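Local coordinates for protein putative L-alanine-DL-glutamate epimerase (PDB 3GO2) that probably acts as a racemase or epimerase of the mandelate racemase/muconate lactonizing enzyme family and binds magnesium, at residues E51-R56 with E86-I91; A98-K101 with P106-E109; P139-L144 with K148-E153; L324-N329 with R340-D345. All blocks are in the same frame, centred on the assembly; numbering follows the deposited sequence.

Interaction 1 (E51-R56 with E86-I91); sequences EQLGKR and EGIGAI
L53 turns its CG beside its own backbone N (chi1 -73°), with CD1 extended beyond it, so the branch leaves helix 46-57 in the direction of I88. I91 uses the same first rotamer (chi1 -64°), and its straight tail carries CD1 out of helix 82-103 to the flank of L53. The tightest touch is L53 CD1 against I88 CG1 at 3.4 Å, shorter than a usual van der Waals contact; here the two side chains cross obliquely, methyl against methylene. Beside it, I91 CD1 lies 3.7 Å from L53 CB and 3.9 Å from the backbone N of G54. The CA atoms of G54 and I91 are 7.5 Å apart. The two helix segments run at 48° to each other, their axes approaching to 9.9 Å. Both belong to the N-terminal domain, which in the enolase superfamily joins a three-stranded antiparallel sheet to a bundle of helices and caps the barrel. No hydrogen bond crosses this apolar interface. I91 also touches I50 and L57 of helix 46-57, as well as F68 of helix 65-76, while I88 packs on F69 and T76 of that same helix.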
loop_
_atom_site.group_PDB
_atom_site.type_symbol
_atom_site.label_atom_id
_atom_site.label_comp_id
_atom_site.label_asym_id
_atom_site.label_seq_id
_atom_site.Cartn_x
_atom_site.Cartn_y
_atom_site.Cartn_z
ATOM N N GLU A 51 -6.113 43.750 2.226
ATOM C CA GLU A 51 -6.113 44.974 3.045
ATOM C C GLU A 51 -5.542 44.759 4.439
ATOM O O GLU A 51 -4.834 45.620 4.948
ATOM C CB GLU A 51 -7.528 45.579 3.113
ATOM C CG GLU A 51 -7.954 46.268 1.804
ATOM C CD GLU A 51 -7.131 47.540 1.460
ATOM O OE1 GLU A 51 -6.607 48.199 2.375
ATOM O OE2 GLU A 51 -7.019 47.901 0.270
ATOM N N GLN A 52 -5.840 43.619 5.058
ATOM C CA GLN A 52 -5.280 43.284 6.389
ATOM C C GLN A 52 -3.802 42.942 6.304
ATOM O O GLN A 52 -2.982 43.451 7.067
ATOM C CB GLN A 52 -6.026 42.093 6.994
ATOM C CG GLN A 52 -7.377 42.451 7.451
ATOM C CD GLN A 52 -7.299 43.431 8.595
ATOM O OE1 GLN A 52 -6.878 43.067 9.681
ATOM N NE2 GLN A 52 -7.650 44.688 8.339
ATOM N N LEU A 53 -3.448 42.053 5.388
ATOM C CA LEU A 53 -2.052 41.647 5.242
ATOM C C LEU A 53 -1.122 42.769 4.800
ATOM O O LEU A 53 0.034 42.842 5.247
ATOM C CB LEU A 53 -1.931 40.458 4.277
ATOM C CG LEU A 53 -2.431 39.152 4.875
ATOM C CD1 LEU A 53 -2.382 38.041 3.829
ATOM C CD2 LEU A 53 -1.595 38.763 6.113
ATOM N N GLY A 54 -1.611 43.655 3.932
ATOM C CA GLY A 54 -0.810 44.774 3.462
ATOM C C GLY A 54 -0.410 45.718 4.579
ATOM O O GLY A 54 0.666 46.309 4.547
ATOM N N LYS A 55 -1.267 45.853 5.578
ATOM C CA LYS A 55 -0.934 46.674 6.757
ATOM C C LYS A 55 0.283 46.162 7.491
ATOM O O LYS A 55 1.025 46.947 8.081
ATOM C CB LYS A 55 -2.115 46.735 7.724
ATOM C CG LYS A 55 -3.290 47.435 7.162
ATOM C CD LYS A 55 -4.461 47.383 8.123
ATOM C CE LYS A 55 -5.581 48.259 7.633
ATOM N NZ LYS A 55 -6.217 48.994 8.777
ATOM N N ARG A 56 0.478 44.846 7.481
ATOM C CA ARG A 56 1.612 44.232 8.165
ATOM C C ARG A 56 2.907 44.391 7.361
ATOM O O ARG A 56 4.013 44.375 7.908
ATOM C CB ARG A 56 1.339 42.743 8.415
ATOM C CG ARG A 56 -0.005 42.440 9.047
ATOM C CD ARG A 56 -0.025 42.837 10.497
ATOM N NE ARG A 56 1.081 42.194 11.205
ATOM C CZ ARG A 56 0.953 41.224 12.111
ATOM N NH1 ARG A 56 -0.254 40.770 12.466
ATOM N NH2 ARG A 56 2.041 40.714 12.680
ATOM N N GLU A 86 -5.072 33.342 -1.824
ATOM C CA GLU A 86 -5.158 34.242 -2.984
ATOM C C GLU A 86 -4.695 35.651 -2.615
ATOM O O GLU A 86 -4.017 36.313 -3.398
ATOM C CB GLU A 86 -6.570 34.333 -3.546
ATOM C CG GLU A 86 -7.067 33.077 -4.199
ATOM C CD GLU A 86 -8.429 33.239 -4.773
ATOM O OE1 GLU A 86 -8.667 34.230 -5.517
ATOM O OE2 GLU A 86 -9.319 32.375 -4.486
ATOM N N GLY A 87 -5.012 36.114 -1.412
ATOM C CA GLY A 87 -4.561 37.444 -1.017
ATOM C C GLY A 87 -3.055 37.493 -0.888
ATOM O O GLY A 87 -2.403 38.454 -1.317
ATOM N N ILE A 88 -2.491 36.443 -0.289
ATOM C CA ILE A 88 -1.052 36.338 -0.120
ATOM C C ILE A 88 -0.352 36.312 -1.501
ATOM O O ILE A 88 0.652 36.999 -1.711
ATOM C CB ILE A 88 -0.714 35.080 0.705
ATOM C CG1 ILE A 88 -1.194 35.279 2.145
ATOM C CG2 ILE A 88 0.791 34.797 0.657
ATOM C CD1 ILE A 88 -1.044 34.022 3.014
ATOM N N GLY A 89 -0.921 35.544 -2.433
ATOM C CA GLY A 89 -0.372 35.430 -3.798
ATOM C C GLY A 89 -0.369 36.742 -4.537
ATOM O O GLY A 89 0.574 37.083 -5.254
ATOM N N ALA A 90 -1.451 37.496 -4.383
ATOM C CA ALA A 90 -1.563 38.806 -5.035
ATOM C C ALA A 90 -0.505 39.783 -4.516
ATOM O O ALA A 90 0.115 40.575 -5.285
ATOM C CB ALA A 90 -2.962 39.371 -4.818
ATOM N N ILE A 91 -0.289 39.755 -3.204
ATOM C CA ILE A 91 0.750 40.605 -2.626
ATOM C C ILE A 91 2.134 40.157 -3.097
ATOM O O ILE A 91 2.961 40.984 -3.438
ATOM C CB ILE A 91 0.656 40.670 -1.111
ATOM C CG1 ILE A 91 -0.662 41.341 -0.714
ATOM C CG2 ILE A 91 1.887 41.399 -0.519
ATOM C CD1 ILE A 91 -0.921 41.336 0.833
#

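Interaction 2 (A98-K101 with P106-E109); sequences AKAK and PCYE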
loop_
_atom_site.group_PDB
_atom_site.type_symbol
_atom_site.label_atom_id
_atom_site.label_comp_id
_atom_site.label_asym_id
_atom_site.label_seq_id
_atom_site.Cartn_x
_atom_site.Cartn_y
_atom_site.Cartn_z
ATOM N N ALA A 98 7.773 44.906 -7.992
ATOM C CA ALA A 98 8.521 46.016 -7.387
ATOM C C ALA A 98 10.016 45.694 -7.261
ATOM O O ALA A 98 10.880 46.543 -7.504
ATOM C CB ALA A 98 7.919 46.397 -6.037
ATOM N N LYS A 99 10.320 44.460 -6.896
ATOM C CA LYS A 99 11.693 44.019 -6.793
ATOM C C LYS A 99 12.390 44.013 -8.147
ATOM O O LYS A 99 13.512 44.512 -8.269
ATOM C CB LYS A 99 11.761 42.640 -6.165
ATOM C CG LYS A 99 13.187 42.138 -5.964
ATOM C CD LYS A 99 13.234 40.898 -5.074
ATOM C CE LYS A 99 14.641 40.503 -4.688
ATOM N NZ LYS A 99 14.780 39.409 -3.647
ATOM N N ALA A 100 11.736 43.452 -9.156
ATOM C CA ALA A 100 12.295 43.436 -10.489
ATOM C C ALA A 100 12.504 44.865 -11.006
ATOM O O ALA A 100 13.546 45.165 -11.561
ATOM C CB ALA A 100 11.398 42.645 -11.454
ATOM N N LYS A 101 11.533 45.748 -10.793
ATOM C CA LYS A 101 11.695 47.156 -11.214
ATOM C C LYS A 101 12.859 47.822 -10.479
ATOM O O LYS A 101 13.633 48.631 -11.068
ATOM C CB LYS A 101 10.380 47.918 -11.016
ATOM C CG LYS A 101 9.356 47.607 -12.117
ATOM C CD LYS A 101 7.954 48.051 -11.709
ATOM C CE LYS A 101 7.002 47.924 -12.839
ATOM N NZ LYS A 101 5.574 48.217 -12.429
ATOM N N PRO A 106 13.284 42.420 -16.166
ATOM C CA PRO A 106 11.972 41.770 -16.267
ATOM C C PRO A 106 11.817 40.753 -15.162
ATOM O O PRO A 106 12.793 40.214 -14.674
ATOM C CB PRO A 106 12.027 41.026 -17.608
ATOM C CG PRO A 106 13.265 41.492 -18.271
ATOM C CD PRO A 106 14.180 42.038 -17.277
ATOM N N CYS A 107 10.590 40.432 -14.795
ATOM C CA CYS A 107 10.406 39.511 -13.667
ATOM C C CYS A 107 11.018 38.128 -13.885
ATOM O O CYS A 107 11.491 37.522 -12.919
ATOM C CB CYS A 107 8.947 39.386 -13.294
ATOM S SG CYS A 107 8.405 40.751 -12.212
ATOM N N TYR A 108 11.057 37.623 -15.125
ATOM C CA TYR A 108 11.697 36.311 -15.336
ATOM C C TYR A 108 13.169 36.263 -14.909
ATOM O O TYR A 108 13.706 35.196 -14.648
ATOM C CB TYR A 108 11.509 35.815 -16.770
ATOM C CG TYR A 108 12.125 36.678 -17.864
ATOM C CD1 TYR A 108 13.495 36.791 -18.025
ATOM C CD2 TYR A 108 11.310 37.331 -18.789
ATOM C CE1 TYR A 108 14.028 37.566 -19.052
ATOM C CE2 TYR A 108 11.829 38.093 -19.808
ATOM C CZ TYR A 108 13.176 38.204 -19.952
ATOM O OH TYR A 108 13.675 38.974 -20.986
ATOM N N GLU A 109 13.834 37.418 -14.818
ATOM C CA GLU A 109 15.216 37.497 -14.339
ATOM C C GLU A 109 15.324 37.134 -12.851
ATOM O O GLU A 109 16.399 36.808 -12.372
ATOM C CB GLU A 109 15.774 38.907 -14.575
ATOM C CG GLU A 109 17.265 38.956 -14.828
ATOM C CD GLU A 109 17.641 38.167 -16.062
ATOM O OE1 GLU A 109 17.675 36.918 -15.975
ATOM O OE2 GLU A 109 17.863 38.796 -17.129
#
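P106, whose carbonyl carbon lies 4.2 Å from A100 CB, covers one face of the Y108 ring: its CB sits 3.7 Å above the ring plane, displaced toward the rim rather than over the centre. P106 thus meets the helix through its backbone, while its ring carbon CB covers Y108. Contact across the two segments rests on the methyl of A100. Its CB points at the turn and meets C107 SG at 3.6 Å, with C107 CA next at 4.0 Å; the sulfur thus comes alongside the methyl in a purely apolar touch. C107 SG stands beside the backbone N (chi1 -83°), which swings the thiol back toward the helix. The chain comes close here, the CA atoms of A100 and C107 being 5.4 Å apart. No hydrogen bond joins the two segments; the turn is instead braced within itself by E109 N donating to P106 O at 3.0 Å. Further bonds fix its place in the fold: Y108 N donates to N331 OD1, C107 shares backbone hydrogen bonds with G374, and its side chain packs on W375. Between subunits, K99 forms a salt bridge with E109 of a neighbouring subunit, and E109 one with K99 of that subunit. The contact lies at the C-terminal part of helix 82-103, where the chain doubles back before strand 118-123; through N331 the turn also reaches helix 323-335 of the barrel domain.

Interaction 3 (P139-L144 with K148-E153); sequences PPVTDL and KRTAEE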
loop_
_atom_site.group_PDB
_atom_site.type_symbol
_atom_site.label_atom_id
_atom_site.label_comp_id
_atom_site.label_asym_id
_atom_site.label_seq_id
_atom_site.Cartn_x
_atom_site.Cartn_y
_atom_site.Cartn_z
ATOM N N PRO A 139 -18.040 38.239 -32.578
ATOM C CA PRO A 139 -19.480 38.185 -32.823
ATOM C C PRO A 139 -20.151 37.130 -31.957
ATOM O O PRO A 139 -19.532 36.089 -31.699
ATOM C CB PRO A 139 -19.571 37.772 -34.291
ATOM C CG PRO A 139 -18.325 37.049 -34.550
ATOM C CD PRO A 139 -17.278 37.685 -33.703
ATOM N N PRO A 140 -21.410 37.381 -31.532
ATOM C CA PRO A 140 -22.154 36.424 -30.721
ATOM C C PRO A 140 -22.219 35.073 -31.411
ATOM O O PRO A 140 -22.315 35.011 -32.637
ATOM C CB PRO A 140 -23.560 37.034 -30.621
ATOM C CG PRO A 140 -23.358 38.511 -30.894
ATOM C CD PRO A 140 -22.234 38.554 -31.895
ATOM N N VAL A 141 -22.137 34.005 -30.619
ATOM C CA VAL A 141 -22.328 32.649 -31.107
ATOM C C VAL A 141 -23.620 32.117 -30.481
ATOM O O VAL A 141 -23.775 32.145 -29.256
ATOM C CB VAL A 141 -21.121 31.762 -30.767
ATOM C CG1 VAL A 141 -21.428 30.294 -31.038
ATOM C CG2 VAL A 141 -19.880 32.237 -31.565
ATOM N N THR A 142 -24.558 31.682 -31.328
ATOM C CA THR A 142 -25.893 31.256 -30.894
ATOM C C THR A 142 -26.305 29.896 -31.445
ATOM O O THR A 142 -27.399 29.419 -31.140
ATOM C CB THR A 142 -26.969 32.277 -31.337
ATOM O OG1 THR A 142 -26.959 32.330 -32.764
ATOM C CG2 THR A 142 -26.692 33.654 -30.778
ATOM N N ASP A 143 -25.452 29.253 -32.240
ATOM C CA ASP A 143 -25.773 27.954 -32.824
ATOM C C ASP A 143 -24.530 27.188 -33.259
ATOM O O ASP A 143 -23.402 27.673 -33.159
ATOM C CB ASP A 143 -26.767 28.111 -34.016
ATOM C CG ASP A 143 -26.237 28.997 -35.125
ATOM O OD1 ASP A 143 -25.018 29.226 -35.236
ATOM O OD2 ASP A 143 -27.076 29.471 -35.925
ATOM N N LEU A 144 -24.735 25.976 -33.766
ATOM C CA LEU A 144 -23.605 25.126 -34.127
ATOM C C LEU A 144 -22.797 25.703 -35.281
ATOM O O LEU A 144 -21.587 25.537 -35.342
ATOM C CB LEU A 144 -24.061 23.690 -34.433
ATOM C CG LEU A 144 -24.487 22.815 -33.249
ATOM C CD1 LEU A 144 -25.198 21.543 -33.749
ATOM C CD2 LEU A 144 -23.278 22.442 -32.394
ATOM N N LYS A 148 -18.692 26.411 -35.317
ATOM C CA LYS A 148 -17.803 26.048 -36.404
ATOM C C LYS A 148 -17.012 27.264 -36.879
ATOM O O LYS A 148 -15.803 27.202 -37.036
ATOM C CB LYS A 148 -18.584 25.448 -37.572
ATOM C CG LYS A 148 -17.712 25.061 -38.740
ATOM C CD LYS A 148 -18.539 24.469 -39.847
ATOM C CE LYS A 148 -17.702 24.187 -41.097
ATOM N NZ LYS A 148 -18.406 23.266 -42.040
ATOM N N ARG A 149 -17.700 28.373 -37.104
ATOM C CA ARG A 149 -17.027 29.567 -37.612
ATOM C C ARG A 149 -15.985 30.112 -36.666
ATOM O O ARG A 149 -14.995 30.648 -37.113
ATOM C CB ARG A 149 -18.030 30.657 -37.925
ATOM C CG ARG A 149 -18.855 30.350 -39.155
ATOM C CD ARG A 149 -19.614 31.597 -39.592
ATOM N NE ARG A 149 -20.432 32.199 -38.537
ATOM C CZ ARG A 149 -21.710 31.928 -38.317
ATOM N NH1 ARG A 149 -22.355 32.543 -37.330
ATOM N NH2 ARG A 149 -22.360 31.046 -39.073
ATOM N N THR A 150 -16.232 29.985 -35.359
ATOM C CA THR A 150 -15.262 30.441 -34.368
ATOM C C THR A 150 -13.971 29.624 -34.447
ATOM O O THR A 150 -12.877 30.182 -34.361
ATOM C CB THR A 150 -15.838 30.394 -32.942
ATOM O OG1 THR A 150 -17.072 31.109 -32.873
ATOM C CG2 THR A 150 -14.883 31.011 -31.960
ATOM N N ALA A 151 -14.089 28.300 -34.597
ATOM C CA ALA A 151 -12.915 27.445 -34.767
ATOM C C ALA A 151 -12.193 27.769 -36.074
ATOM O O ALA A 151 -10.967 27.790 -36.109
ATOM C CB ALA A 151 -13.300 25.987 -34.733
ATOM N N GLU A 152 -12.946 28.030 -37.141
ATOM C CA GLU A 152 -12.325 28.500 -38.411
ATOM C C GLU A 152 -11.521 29.792 -38.222
ATOM O O GLU A 152 -10.451 29.955 -38.804
ATOM C CB GLU A 152 -13.379 28.714 -39.500
ATOM C CG GLU A 152 -14.101 27.436 -39.954
ATOM C CD GLU A 152 -15.212 27.667 -40.990
ATOM O OE1 GLU A 152 -15.851 28.753 -41.010
ATOM O OE2 GLU A 152 -15.451 26.712 -41.763
ATOM N N GLU A 153 -12.063 30.730 -37.458
ATOM C CA GLU A 153 -11.370 31.978 -37.176
ATOM C C GLU A 153 -10.056 31.718 -36.406
ATOM O O GLU A 153 -9.009 32.293 -36.722
ATOM C CB GLU A 153 -12.292 32.952 -36.430
ATOM C CG GLU A 153 -11.618 34.230 -36.070
ATOM C CD GLU A 153 -12.490 35.180 -35.314
ATOM O OE1 GLU A 153 -13.731 35.171 -35.476
ATOM O OE2 GLU A 153 -11.894 35.969 -34.571
HETATM O O HOH W 1 -24.548 31.058 -37.549
#
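V141 and T150 make the closest side-chain touch, V141 CG2 lying 3.3 Å from T150 OG1. V141 CG1 is anti to the backbone N (chi1 169°), leaving CG2 beside that N and turned to T150, whose OG1 likewise stands beside its own N (chi1 -54°). The hydroxyl is engaged within its own helix, bonded to G146 O, so V141 packs a methyl against an occupied oxygen. K148 N donates to L144 O at 3.0 Å in a nearly straight bond, the first turn's i+4 link, and K148 CB leans on the same oxygen at 3.7 Å. A water bridges the outer side: it donates to D143 OD1 at 3.0 Å and accepts from R149 NH1 at 2.7 Å, lying in the guanidinium plane at its edge. D143 is the N-cap, its OD1 also receiving G146 N; its negative charge probably suits this helix end. Farther out, K148 NZ pairs with D208, and E153 OE1 with R130, on whose side chain V141 and T150 both pack. Segment 139-143 folds back over the first turns of helix 144-156, with helix 128-132 against V141, and helix 193-210 meeting L144 and A151.

Interaction 4 (L324-N329 with R340-D345); sequences LCTMIN and RIMETD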
loop_
_atom_site.group_PDB
_atom_site.type_symbol
_atom_site.label_atom_id
_atom_site.label_comp_id
_atom_site.label_asym_id
_atom_site.label_seq_id
_atom_site.Cartn_x
_atom_site.Cartn_y
_atom_site.Cartn_z
ATOM N N LEU A 324 -2.611 42.231 -17.395
ATOM C CA LEU A 324 -1.550 42.088 -16.393
ATOM C C LEU A 324 -1.390 40.620 -15.961
ATOM O O LEU A 324 -0.262 40.136 -15.819
ATOM C CB LEU A 324 -1.757 43.017 -15.207
ATOM C CG LEU A 324 -0.748 42.909 -14.067
ATOM C CD1 LEU A 324 0.691 42.998 -14.574
ATOM C CD2 LEU A 324 -0.999 43.989 -13.017
ATOM N N CYS A 325 -2.491 39.909 -15.781
ATOM C CA CYS A 325 -2.398 38.469 -15.495
ATOM C C CYS A 325 -1.672 37.730 -16.605
ATOM O O CYS A 325 -0.889 36.818 -16.331
ATOM C CB CYS A 325 -3.760 37.847 -15.267
ATOM S SG CYS A 325 -4.498 38.342 -13.688
ATOM N N THR A 326 -1.924 38.107 -17.857
ATOM C CA THR A 326 -1.231 37.456 -18.968
ATOM C C THR A 326 0.262 37.694 -18.881
ATOM O O THR A 326 1.068 36.758 -19.095
ATOM C CB THR A 326 -1.773 37.939 -20.338
ATOM O OG1 THR A 326 -3.141 37.551 -20.462
ATOM C CG2 THR A 326 -0.981 37.317 -21.493
ATOM N N MET A 327 0.654 38.926 -18.545
ATOM C CA MET A 327 2.086 39.245 -18.456
ATOM C C MET A 327 2.719 38.565 -17.222
ATOM O O MET A 327 3.847 38.107 -17.283
ATOM C CB MET A 327 2.309 40.750 -18.485
ATOM C CG MET A 327 1.853 41.399 -19.760
ATOM S SD MET A 327 2.595 40.726 -21.299
ATOM C CE MET A 327 2.770 42.291 -22.252
ATOM N N ILE A 328 1.975 38.441 -16.135
ATOM C CA ILE A 328 2.481 37.707 -14.967
ATOM C C ILE A 328 2.812 36.271 -15.371
ATOM O O ILE A 328 3.923 35.757 -15.136
ATOM C CB ILE A 328 1.446 37.755 -13.814
ATOM C CG1 ILE A 328 1.389 39.166 -13.252
ATOM C CG2 ILE A 328 1.802 36.802 -12.649
ATOM C CD1 ILE A 328 0.219 39.400 -12.291
ATOM N N ASN A 329 1.830 35.645 -16.005
ATOM C CA ASN A 329 1.953 34.267 -16.463
ATOM C C ASN A 329 3.015 34.098 -17.541
ATOM O O ASN A 329 3.696 33.064 -17.594
ATOM C CB ASN A 329 0.594 33.761 -16.917
ATOM C CG ASN A 329 -0.295 33.378 -15.759
ATOM O OD1 ASN A 329 0.114 32.597 -14.890
ATOM N ND2 ASN A 329 -1.497 33.940 -15.708
ATOM N N ARG A 340 3.798 22.855 -20.417
ATOM C CA ARG A 340 2.952 22.181 -21.402
ATOM C C ARG A 340 2.510 23.103 -22.535
ATOM O O ARG A 340 2.631 22.756 -23.735
ATOM C CB ARG A 340 1.673 21.590 -20.747
ATOM C CG ARG A 340 0.800 20.823 -21.759
ATOM C CD ARG A 340 1.542 19.612 -22.258
ATOM N NE ARG A 340 0.897 18.891 -23.341
ATOM C CZ ARG A 340 1.091 19.124 -24.641
ATOM N NH1 ARG A 340 1.851 20.134 -25.056
ATOM N NH2 ARG A 340 0.491 18.362 -25.535
ATOM N N ILE A 341 1.964 24.246 -22.130
ATOM C CA ILE A 341 1.292 25.233 -22.994
ATOM C C ILE A 341 0.813 26.351 -22.066
ATOM O O ILE A 341 0.795 26.153 -20.851
ATOM C CB ILE A 341 0.095 24.608 -23.736
ATOM C CG1 ILE A 341 -0.398 25.505 -24.862
ATOM C CG2 ILE A 341 -1.067 24.296 -22.789
ATOM C CD1 ILE A 341 -1.260 24.734 -25.881
ATOM N N MET A 342 0.436 27.515 -22.612
ATOM C CA MET A 342 -0.122 28.618 -21.805
ATOM C C MET A 342 -1.524 29.011 -22.282
ATOM O O MET A 342 -1.768 29.233 -23.462
ATOM C CB MET A 342 0.788 29.866 -21.778
ATOM C CG MET A 342 0.190 31.091 -21.017
ATOM S SD MET A 342 1.478 32.342 -20.695
ATOM C CE MET A 342 0.364 33.796 -20.619
ATOM N N GLU A 343 -2.449 29.069 -21.342
ATOM C CA GLU A 343 -3.790 29.568 -21.597
ATOM C C GLU A 343 -3.802 31.060 -21.858
ATOM O O GLU A 343 -3.120 31.800 -21.196
ATOM C CB GLU A 343 -4.655 29.315 -20.346
ATOM C CG GLU A 343 -6.123 29.695 -20.538
ATOM C CD GLU A 343 -6.978 29.402 -19.324
ATOM O OE1 GLU A 343 -6.417 29.277 -18.207
ATOM O OE2 GLU A 343 -8.213 29.296 -19.500
ATOM N N THR A 344 -4.639 31.516 -22.782
ATOM C CA THR A 344 -4.934 32.950 -22.843
ATOM C C THR A 344 -6.302 33.140 -23.488
ATOM O O THR A 344 -6.721 32.309 -24.285
ATOM C CB THR A 344 -3.829 33.730 -23.606
ATOM O OG1 THR A 344 -3.912 35.112 -23.286
ATOM C CG2 THR A 344 -3.949 33.537 -25.119
ATOM N N ASP A 345 -6.981 34.222 -23.143
ATOM C CA ASP A 345 -8.242 34.583 -23.815
ATOM C C ASP A 345 -7.883 35.532 -24.932
ATOM O O ASP A 345 -7.228 36.567 -24.721
ATOM C CB ASP A 345 -9.216 35.245 -22.836
ATOM C CG ASP A 345 -9.840 34.254 -21.865
ATOM O OD1 ASP A 345 -10.002 33.063 -22.220
ATOM O OD2 ASP A 345 -10.222 34.672 -20.749
#
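M342 reaches from its strand across to helix 323-335 and lays its terminal methyl over one turn of it, CE resting 3.4 Å from T326 O and 3.7 Å from N329 CB. CG is anti to the backbone N (chi1 176°) and the chain beyond stays extended, which gives the residue the reach to bridge two segments whose axes are 9.7 Å apart. The sulfur follows along the same helical turn, SD lying 3.9 Å from N329 O. T326 meets this chain at about a right angle, its CG2 3.9 Å from M342 CE. Two residues along the strand, T344 OG1 comes 3.8 Å from T326 OG1, but the two hydroxyls have other partners: T326 OG1 is bonded to N319 ND2 and T344 OG1 to Y362 OH. N329, whose side chain meets the methionine through CB, has its amide held by T293 through OD1 and by N319 through ND2. All the touching residues are buried, and the polar side-chain ends of T326, N329 and T344 find their partners outside the two segments. M342 and T344 bond through their backbones to strand 118-123, and just beyond, D345 OD1 bonds to H125 ND1, a residue that binds fumarate and 2-oxoglutarate. Helix and strand run antiparallel at 172°, the helix-to-strand half of a right-handed beta-alpha-beta crossover from strand 314-317, as expected in the modified TIM barrel of the enolase superfamily.

Interactions 1 and 2 share helix 82-103, using its N-terminal and C-terminal parts; their centres are 19 Å apart and their nearest atoms about 8 Å. Both belong to the N-terminal domain, whereas interaction 4 lies in the barrel, with its nearest atoms about 7 Å from interaction 1 and 6 Å from interaction 2. Interaction 3 is remote from the first two, its centre 41 and 40 Å from theirs, on the opposite side of the chain's centre. Interactions 3 and 4 both approach the ligand-binding residue H125: the side chains of T150 and T344 are each about 9 Å from its side chain. I88 and N329 are each about 12 Å from a bound magnesium ion.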